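Local coordinates for histidine-rich glycoprotein (Oryctolagus cuniculus, PDB 4CCV) that acts as a plasma adapter protein, binding heparin, heme, plasminogen, thrombospondin and divalent metal ions in the regulation of coagulation, fibrinolysis and angiogenesis, at residues Arg70-Ser82 / Pro93-Glu106. Residues are numbered along the deposited sequence; the frame is centred on the assembly and turned at random.
Sequences RHPAFGFCRADLS and PEDVIISCEVFNFE
Cys77 and Cys100 both place SG anti to the carbonyl carbon (chi1 -55° and -65°), which brings the sulfurs together across a non-hydrogen-bonded antiparallel pair and closes a disulfide, Cys77 SG to Cys100 SG 2.1 Å, with a chi3 of 103°. Such pairs suit cystine because their backbones run close: the two CA atoms, of Cys77 and Cys100, are 4.1 Å apart. Gly75 opposite Val102 meets the same closeness by having no side chain, its CA only 3.0 Å from Glu101 O. The bridge staples the last two strands of the second cystatin domain, 73-84 and 95-104, which form an antiparallel hairpin at one side of the five-stranded sheet. On the face of the disulfide, Ala79, Leu81 and Ile98 touch helix 15-27, the helix that a cystatin sheet wraps around. Apolar residues suit this face: Leu81 and Val96 point the same way from neighbouring strands, and their methyls meet, Leu81 CD2 to Val96 CG2 3.6 Å. The opposite face is mixed, with aromatic Phe74 as well as Asp80, which accepts a hydrogen bond from Asn53, and Arg78, salt-bridged to Asp57, both partners on strand 51-62. Near the turn, a classic beta bulge sets two residues against one: Ser82 N donates to Asp95 O (3.0 Å), while Ser82 O accepts from Glu94 N (2.8 Å). At the far end, Glu106 CB sits over the His71 ring in a CH-pi contact, 3.6 Å from the ring centroid, while its carboxylate salt-bridges Arg65.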
loop_
_atom_site.group_PDB
_atom_site.type_symbol
_atom_site.label_atom_id
_atom_site.label_comp_id
_atom_site.label_asym_id
_atom_site.label_seq_id
_atom_site.Cartn_x
_atom_site.Cartn_y
_atom_site.Cartn_z
ATOM N N ARG A 70 -1.986 -18.796 -14.232
ATOM C CA ARG A 70 -0.664 -18.621 -13.639
ATOM C C ARG A 70 -0.672 -18.897 -12.144
ATOM O O ARG A 70 -1.714 -18.923 -11.531
ATOM C CB ARG A 70 -0.166 -17.203 -13.907
ATOM C CG ARG A 70 0.350 -17.062 -15.315
ATOM C CD ARG A 70 0.531 -15.597 -15.692
ATOM N NE ARG A 70 1.166 -15.550 -16.996
ATOM C CZ ARG A 70 1.000 -14.610 -17.924
ATOM N NH1 ARG A 70 0.181 -13.602 -17.719
ATOM N NH2 ARG A 70 1.612 -14.743 -19.114
ATOM N N HIS A 71 0.502 -19.049 -11.544
ATOM C CA HIS A 71 0.606 -19.121 -10.095
ATOM C C HIS A 71 0.074 -17.792 -9.482
ATOM O O HIS A 71 0.472 -16.714 -9.912
ATOM C CB HIS A 71 2.051 -19.366 -9.710
ATOM C CG HIS A 71 2.512 -20.760 -10.045
ATOM N ND1 HIS A 71 3.601 -21.052 -10.855
ATOM C CD2 HIS A 71 2.041 -21.942 -9.621
ATOM C CE1 HIS A 71 3.765 -22.361 -10.922
ATOM N NE2 HIS A 71 2.838 -22.927 -10.166
ATOM N N PRO A 72 -0.803 -17.892 -8.470
ATOM C CA PRO A 72 -1.297 -16.714 -7.761
ATOM C C PRO A 72 -0.176 -15.896 -7.085
ATOM O O PRO A 72 0.894 -16.446 -6.741
ATOM C CB PRO A 72 -2.280 -17.315 -6.724
ATOM C CG PRO A 72 -2.642 -18.642 -7.216
ATOM C CD PRO A 72 -1.501 -19.128 -8.061
ATOM N N ALA A 73 -0.420 -14.591 -6.909
ATOM C CA ALA A 73 0.516 -13.732 -6.183
ATOM C C ALA A 73 -0.251 -12.697 -5.378
ATOM O O ALA A 73 -1.495 -12.531 -5.552
ATOM C CB ALA A 73 1.596 -13.148 -7.091
ATOM N N PHE A 74 0.398 -12.219 -4.331
ATOM C CA PHE A 74 -0.218 -11.243 -3.413
ATOM C C PHE A 74 0.936 -10.366 -2.974
ATOM O O PHE A 74 2.093 -10.779 -3.051
ATOM C CB PHE A 74 -0.905 -12.017 -2.272
ATOM C CG PHE A 74 -1.360 -11.181 -1.122
ATOM C CD1 PHE A 74 -0.456 -10.811 -0.078
ATOM C CD2 PHE A 74 -2.701 -10.770 -1.031
ATOM C CE1 PHE A 74 -0.892 -10.035 0.991
ATOM C CE2 PHE A 74 -3.134 -10.012 0.053
ATOM C CZ PHE A 74 -2.228 -9.656 1.061
ATOM N N GLY A 75 0.657 -9.130 -2.587
ATOM C CA GLY A 75 1.693 -8.296 -1.994
ATOM C C GLY A 75 1.157 -7.451 -0.877
ATOM O O GLY A 75 -0.042 -7.234 -0.776
ATOM N N PHE A 76 2.051 -6.940 -0.037
ATOM C CA PHE A 76 1.661 -5.924 0.923
ATOM C C PHE A 76 2.470 -4.674 0.584
ATOM O O PHE A 76 3.663 -4.805 0.289
ATOM C CB PHE A 76 2.019 -6.412 2.361
ATOM C CG PHE A 76 0.995 -7.283 3.026
ATOM C CD1 PHE A 76 -0.341 -6.930 3.061
ATOM C CD2 PHE A 76 1.379 -8.473 3.682
ATOM C CE1 PHE A 76 -1.266 -7.716 3.683
ATOM C CE2 PHE A 76 0.435 -9.244 4.342
ATOM C CZ PHE A 76 -0.902 -8.888 4.312
ATOM N N CYS A 77 1.848 -3.480 0.681
ATOM C CA CYS A 77 2.511 -2.211 0.535
ATOM C C CYS A 77 2.213 -1.348 1.744
ATOM O O CYS A 77 1.175 -1.484 2.403
ATOM C CB CYS A 77 2.091 -1.453 -0.725
ATOM S SG CYS A 77 2.275 -2.355 -2.278
ATOM N N ARG A 78 3.159 -0.453 2.031
ATOM C CA ARG A 78 2.926 0.633 2.961
ATOM C C ARG A 78 3.247 1.922 2.224
ATOM O O ARG A 78 4.327 2.052 1.673
ATOM C CB ARG A 78 3.818 0.529 4.218
ATOM C CG ARG A 78 3.748 1.784 5.083
ATOM C CD ARG A 78 4.346 1.653 6.476
ATOM N NE ARG A 78 3.406 0.927 7.322
ATOM C CZ ARG A 78 3.570 0.721 8.625
ATOM N NH1 ARG A 78 4.671 1.125 9.250
ATOM N NH2 ARG A 78 2.654 0.046 9.312
ATOM N N ALA A 79 2.307 2.861 2.261
ATOM C CA ALA A 79 2.497 4.208 1.789
ATOM C C ALA A 79 2.533 5.151 2.968
ATOM O O ALA A 79 1.592 5.253 3.761
ATOM C CB ALA A 79 1.394 4.622 0.815
ATOM N N ASP A 80 3.585 5.927 3.019
ATOM C CA ASP A 80 3.736 6.920 4.055
ATOM C C ASP A 80 3.318 8.239 3.437
ATOM O O ASP A 80 4.076 8.788 2.630
ATOM C CB ASP A 80 5.176 6.996 4.538
ATOM C CG ASP A 80 5.459 8.266 5.387
ATOM O OD1 ASP A 80 4.518 9.029 5.789
ATOM O OD2 ASP A 80 6.650 8.526 5.618
ATOM N N LEU A 81 2.181 8.788 3.840
ATOM C CA LEU A 81 1.741 10.104 3.311
ATOM C C LEU A 81 2.018 11.190 4.360
ATOM O O LEU A 81 1.572 11.107 5.510
ATOM C CB LEU A 81 0.250 10.106 3.003
ATOM C CG LEU A 81 -0.268 8.829 2.299
ATOM C CD1 LEU A 81 -1.783 8.615 2.471
ATOM C CD2 LEU A 81 0.059 8.892 0.856
ATOM N N SER A 82 2.811 12.164 3.963
ATOM C CA SER A 82 3.200 13.212 4.852
ATOM C C SER A 82 2.463 14.503 4.509
ATOM O O SER A 82 2.523 14.999 3.380
ATOM C CB SER A 82 4.710 13.416 4.740
ATOM O OG SER A 82 5.109 14.362 5.674
ATOM N N PRO A 93 -0.843 15.298 -0.169
ATOM C CA PRO A 93 0.362 15.176 0.655
ATOM C C PRO A 93 1.569 15.898 0.087
ATOM O O PRO A 93 1.704 16.035 -1.130
ATOM C CB PRO A 93 0.579 13.661 0.745
ATOM C CG PRO A 93 -0.042 13.120 -0.471
ATOM C CD PRO A 93 -1.284 13.996 -0.724
ATOM N N GLU A 94 2.404 16.426 0.981
ATOM C CA GLU A 94 3.620 17.123 0.572
ATOM C C GLU A 94 4.559 16.150 -0.093
ATOM O O GLU A 94 5.302 16.517 -1.010
ATOM C CB GLU A 94 4.352 17.669 1.777
ATOM C CG GLU A 94 3.541 18.665 2.589
ATOM C CD GLU A 94 3.203 19.931 1.802
ATOM O OE1 GLU A 94 4.157 20.522 1.235
ATOM O OE2 GLU A 94 1.998 20.327 1.743
ATOM N N ASP A 95 4.588 14.937 0.448
ATOM C CA ASP A 95 5.334 13.839 -0.144
ATOM C C ASP A 95 4.858 12.457 0.280
ATOM O O ASP A 95 4.144 12.313 1.242
ATOM C CB ASP A 95 6.845 13.966 0.107
ATOM C CG ASP A 95 7.193 13.999 1.558
ATOM O OD1 ASP A 95 6.905 13.018 2.232
ATOM O OD2 ASP A 95 7.754 15.017 2.046
ATOM N N VAL A 96 5.293 11.439 -0.468
ATOM C CA VAL A 96 4.833 10.074 -0.274
ATOM C C VAL A 96 6.030 9.142 -0.439
ATOM O O VAL A 96 6.842 9.323 -1.360
ATOM C CB VAL A 96 3.738 9.736 -1.294
ATOM C CG1 VAL A 96 3.268 8.300 -1.143
ATOM C CG2 VAL A 96 2.522 10.653 -1.141
ATOM N N ILE A 97 6.166 8.169 0.470
ATOM C CA ILE A 97 7.145 7.113 0.358
ATOM C C ILE A 97 6.417 5.765 0.342
ATOM O O ILE A 97 5.579 5.515 1.215
ATOM C CB ILE A 97 8.117 7.161 1.545
ATOM C CG1 ILE A 97 8.827 8.530 1.560
ATOM C CG2 ILE A 97 9.104 6.000 1.456
ATOM C CD1 ILE A 97 9.500 8.863 2.865
ATOM N N ILE A 98 6.705 4.939 -0.674
ATOM C CA ILE A 98 6.066 3.635 -0.797
ATOM C C ILE A 98 7.052 2.477 -1.007
ATOM O O ILE A 98 8.001 2.547 -1.818
ATOM C CB ILE A 98 4.990 3.646 -1.895
ATOM C CG1 ILE A 98 4.556 2.225 -2.285
ATOM C CG2 ILE A 98 5.432 4.403 -3.125
ATOM C CD1 ILE A 98 3.206 2.298 -2.918
ATOM N N SER A 99 6.824 1.438 -0.245
ATOM C CA SER A 99 7.460 0.141 -0.426
ATOM C C SER A 99 6.418 -0.956 -0.522
ATOM O O SER A 99 5.381 -0.881 0.112
ATOM C CB SER A 99 8.380 -0.161 0.782
ATOM O OG SER A 99 9.483 0.695 0.615
ATOM N N CYS A 100 6.776 -2.005 -1.260
ATOM C CA CYS A 100 5.971 -3.150 -1.470
ATOM C C CYS A 100 6.814 -4.442 -1.405
ATOM O O CYS A 100 8.022 -4.431 -1.743
ATOM C CB CYS A 100 5.320 -3.116 -2.842
ATOM S SG CYS A 100 4.092 -1.761 -3.156
ATOM N N GLU A 101 6.151 -5.532 -1.028
ATOM C CA GLU A 101 6.783 -6.861 -0.969
ATOM C C GLU A 101 5.752 -7.825 -1.536
ATOM O O GLU A 101 4.568 -7.677 -1.216
ATOM C CB GLU A 101 7.034 -7.230 0.477
ATOM C CG GLU A 101 8.110 -6.404 1.150
ATOM C CD GLU A 101 9.510 -6.654 0.582
ATOM O OE1 GLU A 101 9.771 -7.782 0.093
ATOM O OE2 GLU A 101 10.337 -5.716 0.639
ATOM N N VAL A 102 6.187 -8.784 -2.347
ATOM C CA VAL A 102 5.289 -9.693 -3.043
ATOM C C VAL A 102 5.502 -11.109 -2.484
ATOM O O VAL A 102 6.574 -11.427 -1.967
ATOM C CB VAL A 102 5.625 -9.662 -4.523
ATOM C CG1 VAL A 102 4.832 -10.678 -5.296
ATOM C CG2 VAL A 102 5.319 -8.292 -5.060
ATOM N N PHE A 103 4.458 -11.904 -2.569
ATOM C CA PHE A 103 4.402 -13.259 -2.031
ATOM C C PHE A 103 3.861 -14.097 -3.201
ATOM O O PHE A 103 2.667 -14.003 -3.520
ATOM C CB PHE A 103 3.429 -13.326 -0.841
ATOM C CG PHE A 103 3.396 -14.676 -0.130
ATOM C CD1 PHE A 103 4.565 -15.235 0.431
ATOM C CD2 PHE A 103 2.211 -15.349 0.053
ATOM C CE1 PHE A 103 4.524 -16.447 1.116
ATOM C CE2 PHE A 103 2.182 -16.579 0.716
ATOM C CZ PHE A 103 3.332 -17.116 1.241
ATOM N N ASN A 104 4.729 -14.871 -3.849
ATOM C CA ASN A 104 4.369 -15.712 -5.017
ATOM C C ASN A 104 4.122 -17.180 -4.580
ATOM O O ASN A 104 4.907 -17.783 -3.860
ATOM C CB ASN A 104 5.448 -15.687 -6.118
ATOM C CG ASN A 104 5.600 -14.327 -6.755
ATOM O OD1 ASN A 104 4.637 -13.689 -7.158
ATOM N ND2 ASN A 104 6.848 -13.866 -6.837
ATOM N N PHE A 105 2.974 -17.695 -4.965
ATOM C CA PHE A 105 2.543 -19.040 -4.640
ATOM C C PHE A 105 3.638 -20.100 -4.847
ATOM O O PHE A 105 3.833 -20.956 -4.006
ATOM C CB PHE A 105 1.316 -19.355 -5.513
ATOM C CG PHE A 105 0.647 -20.644 -5.175
ATOM C CD1 PHE A 105 -0.329 -20.688 -4.212
ATOM C CD2 PHE A 105 0.971 -21.806 -5.863
ATOM C CE1 PHE A 105 -0.950 -21.881 -3.901
ATOM C CE2 PHE A 105 0.317 -23.017 -5.567
ATOM C CZ PHE A 105 -0.609 -23.033 -4.559
ATOM N N GLU A 106 4.340 -20.001 -5.965
ATOM C CA GLU A 106 5.337 -21.002 -6.371
ATOM C C GLU A 106 6.734 -20.864 -5.706
ATOM O O GLU A 106 7.554 -21.709 -5.919
ATOM C CB GLU A 106 5.479 -21.023 -7.912
ATOM C CG GLU A 106 6.327 -19.930 -8.595
ATOM C CD GLU A 106 5.707 -18.520 -8.698
ATOM O OE1 GLU A 106 4.635 -18.173 -8.099
ATOM O OE2 GLU A 106 6.328 -17.699 -9.406
#